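PDB 4Z9F: halohydrin epoxidase A from Corynebacterium sp., which probably catalyses the reversible loss of hydrogen halide from vicinal halohydrins to give epoxides, on a Rossmann-type short-chain dehydrogenase/reductase scaffold. Local coordinates for residues V129-S134 against A152-L157; L171-G176 against Q234-T239. The protein carries 1 engineered substitution. All blocks are in the same frame, centred on the assembly; numbering follows the deposited sequence.

Contact 1: V129-S134 against A152-L157; sequences VIFITS and AATVAL
F131 and T154 meet at about a right angle: the methyl CG2 of T154 comes 3.8 Å from CD2 of the phenyl ring, approaching obliquely. T154 sets that methyl anti to its own backbone N, the rotation that leaves it against F131. It also reaches T133, whose own methyl CG2 lies 4.1 Å from T154 CG2, the two threonine side chains running antiparallel past one another. A turn further along the helix, L157 sends CD2 to the same ring, 4.3 Å from F131 CE2, again obliquely. Within the two segments V155 touches T133, crossing it at about a right angle with CG2 3.6 Å from T133 OG1. T133 places this hydroxyl between its backbone N and carbonyl carbon (chi1 64°), which leaves CG2 beside the N and against the helix.

Strand 127-132 and helix 147-165 are the first two elements of a beta-alpha-beta unit completed by strand 170-177, so the contact packs a helix of the Rossmann-type fold onto its parallel sheet. P110 touches both F131 and T154, so helix 96-123 packs against both sides of the contact. On the other side of helix 147-165, A152, A153 and A156 pack against a second subunit.

Both threonine hydroxyls are buried yet satisfied, T133 OG1 by the carbonyl of I175 and T154 OG1 by that of L106. T154 offers its methyl, and T133 its methyl together with a hydroxyl already bonded to I175, so the contact rests on van der Waals packing.

Contact 2: L171-G176 against Q234-T239; sequences LLYAIG and QFFAFT
The carbonyl oxygen of A174 accepts the amide N of F236 at 2.8 Å, and from the same strand F235 adds a CA-H...O contact to that oxygen, its CA 3.4 Å away. F236 O is used in much the same way, taking the N of G176 at 2.8 Å and a weaker CA-H contact from I175. A174 N to Q234 O and F238 N to G176 O complete the ladder, the latter less ideally placed, since the donor sits above the carbonyl plane, 54° out of it.

The strands run parallel at 24° to each other, with A174 paired to F235, I175 to F236 and G176 to A237. Strand 235-238 is the last of the seven in this chain's parallel Rossmann sheet, and its outer side meets a third subunit: Q234 NE2 is hydrogen-bonded to the A237 carbonyl of that subunit, and the reverse bond is made too.

On one face, the edge of the F236 ring is turned to Y173, whose CD1 lies in the plane of that ring, 3.6 Å from F236 CE1. Further along this face I175 and F238 run alongside one another in the same sense, with I175 CG2 3.9 Å from F238 CB. Helix 213-224 covers Y173, I175 and F238 here. On the other face F235 sets CG anti to its backbone N (chi1 168°), and the ring is laid along the neighbouring strand, CE1 only 3.5 Å from G176 CA. The ring lies close against the bare CA of G176, and V155 of helix 147-165 packs on it.

Both contacts are buried in the core and share one sheet, in which strands 127-132 and 170-177 are neighbours. Contact 1 joins that sheet to a helix on one of its faces and relies on methyls and a ring; contact 2 lies within the sheet, where backbone hydrogen bonds lead and aromatic rings pack on either face. They are directly coupled: T133 N probably donates to I175 O at 2.8 Å, and F131 N to Y173 O at 2.9 Å. Packing joins them as well, S134 O lying 3.4 Å from F235 CE1. Their ties to the tetramer differ: the helix of contact 1 faces the second subunit, and the end strand of contact 2 faces the third.

Contact 1: V129-S134 against A152-L157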
# COMPACT_ATOMS: atom_id res chain seq x y z
N VAL C 129 -6.78 0.49 21.91
CA VAL C 129 -6.39 1.86 21.70
C VAL C 129 -6.69 2.13 20.23
O VAL C 129 -6.05 1.53 19.35
CB VAL C 129 -4.92 2.12 22.05
CG1 VAL C 129 -4.59 3.59 21.97
CG2 VAL C 129 -4.59 1.57 23.46
N ILE C 130 -7.68 2.98 19.97
CA ILE C 130 -8.16 3.27 18.62
C ILE C 130 -7.78 4.70 18.28
O ILE C 130 -8.21 5.63 18.97
CB ILE C 130 -9.67 3.06 18.51
CG1 ILE C 130 -10.02 1.62 18.87
CG2 ILE C 130 -10.15 3.38 17.09
CD1 ILE C 130 -11.44 1.42 19.24
N PHE C 131 -6.98 4.87 17.23
CA PHE C 131 -6.52 6.18 16.82
C PHE C 131 -7.39 6.67 15.67
O PHE C 131 -7.52 5.98 14.65
CB PHE C 131 -5.05 6.14 16.41
CG PHE C 131 -4.11 5.90 17.56
CD1 PHE C 131 -3.89 4.61 18.04
CD2 PHE C 131 -3.43 6.96 18.14
CE1 PHE C 131 -3.00 4.39 19.10
CE2 PHE C 131 -2.56 6.74 19.22
CZ PHE C 131 -2.34 5.46 19.68
N ILE C 132 -8.01 7.83 15.84
CA ILE C 132 -8.74 8.46 14.74
C ILE C 132 -7.76 9.33 13.99
O ILE C 132 -7.21 10.29 14.54
CB ILE C 132 -9.94 9.28 15.24
CG1 ILE C 132 -10.72 8.52 16.32
CG2 ILE C 132 -10.85 9.65 14.05
CD1 ILE C 132 -11.50 7.29 15.86
N THR C 133 -7.52 8.98 12.72
CA THR C 133 -6.52 9.67 11.92
C THR C 133 -7.23 10.32 10.75
O THR C 133 -8.08 11.20 10.95
CB THR C 133 -5.41 8.69 11.49
OG1 THR C 133 -5.94 7.67 10.63
CG2 THR C 133 -4.81 8.01 12.73
N SER C 134 -6.95 9.88 9.53
CA SER C 134 -7.55 10.51 8.36
C SER C 134 -7.28 9.60 7.17
O SER C 134 -6.34 8.80 7.19
CB SER C 134 -6.97 11.90 8.11
OG SER C 134 -7.47 12.40 6.88
N ALA C 152 0.01 10.39 8.75
CA ALA C 152 0.69 9.15 8.36
C ALA C 152 1.64 8.67 9.45
O ALA C 152 1.82 7.46 9.63
CB ALA C 152 1.45 9.35 7.04
N ALA C 153 2.28 9.60 10.17
CA ALA C 153 3.13 9.18 11.27
C ALA C 153 2.34 8.37 12.30
O ALA C 153 2.82 7.35 12.79
CB ALA C 153 3.79 10.40 11.94
N THR C 154 1.12 8.80 12.61
CA THR C 154 0.33 8.12 13.62
C THR C 154 -0.27 6.81 13.11
O THR C 154 -0.46 5.87 13.89
CB THR C 154 -0.74 9.07 14.15
OG1 THR C 154 -0.10 10.22 14.72
CG2 THR C 154 -1.59 8.42 15.19
N VAL C 155 -0.54 6.71 11.82
CA VAL C 155 -0.91 5.40 11.30
C VAL C 155 0.27 4.45 11.42
O VAL C 155 0.11 3.28 11.81
CB VAL C 155 -1.39 5.53 9.84
CG1 VAL C 155 -1.70 4.14 9.27
CG2 VAL C 155 -2.63 6.42 9.77
N ALA C 156 1.48 4.92 11.09
CA ALA C 156 2.68 4.10 11.20
C ALA C 156 2.99 3.76 12.65
O ALA C 156 3.55 2.69 12.94
CB ALA C 156 3.87 4.83 10.57
N LEU C 157 2.64 4.65 13.58
CA LEU C 157 2.79 4.32 15.00
C LEU C 157 1.91 3.13 15.37
O LEU C 157 2.36 2.19 16.04
CB LEU C 157 2.45 5.53 15.85
CG LEU C 157 2.29 5.32 17.37
CD1 LEU C 157 3.66 5.19 18.02
CD2 LEU C 157 1.52 6.49 17.95

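Contact 2: L171-G176 against Q234-T239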
# COMPACT_ATOMS: atom_id res chain seq x y z
N LEU C 171 -4.49 -3.80 22.07
CA LEU C 171 -4.77 -3.94 20.63
C LEU C 171 -4.96 -2.57 20.00
O LEU C 171 -5.89 -1.83 20.37
CB LEU C 171 -6.01 -4.81 20.41
CG LEU C 171 -6.01 -6.13 21.18
CD1 LEU C 171 -7.27 -6.90 20.89
CD2 LEU C 171 -4.79 -6.96 20.79
N LEU C 172 -4.09 -2.22 19.05
CA LEU C 172 -4.06 -0.90 18.44
C LEU C 172 -4.70 -0.95 17.05
O LEU C 172 -4.58 -1.94 16.33
CB LEU C 172 -2.62 -0.38 18.33
CG LEU C 172 -2.07 0.42 19.52
CD1 LEU C 172 -2.09 -0.36 20.85
CD2 LEU C 172 -0.67 0.96 19.22
N TYR C 173 -5.40 0.14 16.70
CA TYR C 173 -6.04 0.26 15.38
C TYR C 173 -6.01 1.72 14.96
O TYR C 173 -5.96 2.63 15.80
CB TYR C 173 -7.50 -0.21 15.36
CG TYR C 173 -7.80 -1.53 16.03
CD1 TYR C 173 -7.88 -2.70 15.28
CD2 TYR C 173 -8.02 -1.60 17.40
CE1 TYR C 173 -8.15 -3.91 15.89
CE2 TYR C 173 -8.30 -2.80 18.01
CZ TYR C 173 -8.36 -3.96 17.25
OH TYR C 173 -8.65 -5.16 17.85
N ALA C 174 -6.07 1.95 13.65
CA ALA C 174 -6.23 3.29 13.11
C ALA C 174 -7.47 3.33 12.23
O ALA C 174 -7.72 2.40 11.46
CB ALA C 174 -4.99 3.74 12.32
N ILE C 175 -8.26 4.38 12.38
CA ILE C 175 -9.39 4.63 11.50
C ILE C 175 -9.08 5.89 10.71
O ILE C 175 -8.62 6.89 11.27
CB ILE C 175 -10.70 4.77 12.29
CG1 ILE C 175 -10.94 3.51 13.13
CG2 ILE C 175 -11.87 5.01 11.33
CD1 ILE C 175 -12.16 3.57 14.03
N GLY C 176 -9.30 5.82 9.39
CA GLY C 176 -9.01 6.92 8.50
C GLY C 176 -10.27 7.42 7.82
O GLY C 176 -10.65 6.95 6.74
N GLN C 234 -3.88 -2.61 12.09
CA GLN C 234 -4.00 -2.09 10.74
C GLN C 234 -4.89 -0.85 10.71
O GLN C 234 -5.55 -0.49 11.69
CB GLN C 234 -4.55 -3.15 9.78
CG GLN C 234 -5.99 -3.56 10.02
CD GLN C 234 -6.41 -4.74 9.17
OE1 GLN C 234 -6.36 -4.68 7.94
NE2 GLN C 234 -6.82 -5.83 9.82
N PHE C 235 -4.88 -0.22 9.55
CA PHE C 235 -5.65 0.97 9.22
C PHE C 235 -6.95 0.58 8.52
O PHE C 235 -6.95 -0.28 7.63
CB PHE C 235 -4.77 1.87 8.34
CG PHE C 235 -5.49 3.03 7.67
CD1 PHE C 235 -5.39 4.32 8.20
CD2 PHE C 235 -6.17 2.85 6.47
CE1 PHE C 235 -6.00 5.40 7.54
CE2 PHE C 235 -6.79 3.91 5.83
CZ PHE C 235 -6.70 5.20 6.36
N PHE C 236 -8.05 1.22 8.92
CA PHE C 236 -9.36 1.00 8.30
C PHE C 236 -9.84 2.31 7.68
O PHE C 236 -10.04 3.31 8.39
CB PHE C 236 -10.41 0.52 9.31
CG PHE C 236 -10.01 -0.74 10.05
CD1 PHE C 236 -9.73 -0.70 11.40
CD2 PHE C 236 -9.92 -1.95 9.38
CE1 PHE C 236 -9.35 -1.85 12.08
CE2 PHE C 236 -9.56 -3.11 10.05
CZ PHE C 236 -9.27 -3.06 11.40
N ALA C 237 -10.03 2.31 6.37
CA ALA C 237 -10.68 3.45 5.73
C ALA C 237 -12.14 3.51 6.16
O ALA C 237 -12.81 2.49 6.27
CB ALA C 237 -10.59 3.32 4.21
N PHE C 238 -12.63 4.73 6.40
CA PHE C 238 -14.04 4.97 6.72
C PHE C 238 -14.45 6.10 5.78
O PHE C 238 -14.56 7.25 6.19
CB PHE C 238 -14.24 5.31 8.21
CG PHE C 238 -15.68 5.43 8.63
CD1 PHE C 238 -16.37 4.35 9.12
CD2 PHE C 238 -16.33 6.66 8.54
CE1 PHE C 238 -17.70 4.47 9.51
CE2 PHE C 238 -17.66 6.79 8.92
CZ PHE C 238 -18.34 5.69 9.41
N THR C 239 -14.63 5.76 4.50
CA THR C 239 -14.73 6.77 3.45
C THR C 239 -15.86 6.53 2.46
O THR C 239 -15.95 7.28 1.48
CB THR C 239 -13.42 6.86 2.65
OG1 THR C 239 -13.27 5.67 1.84
CG2 THR C 239 -12.20 7.01 3.56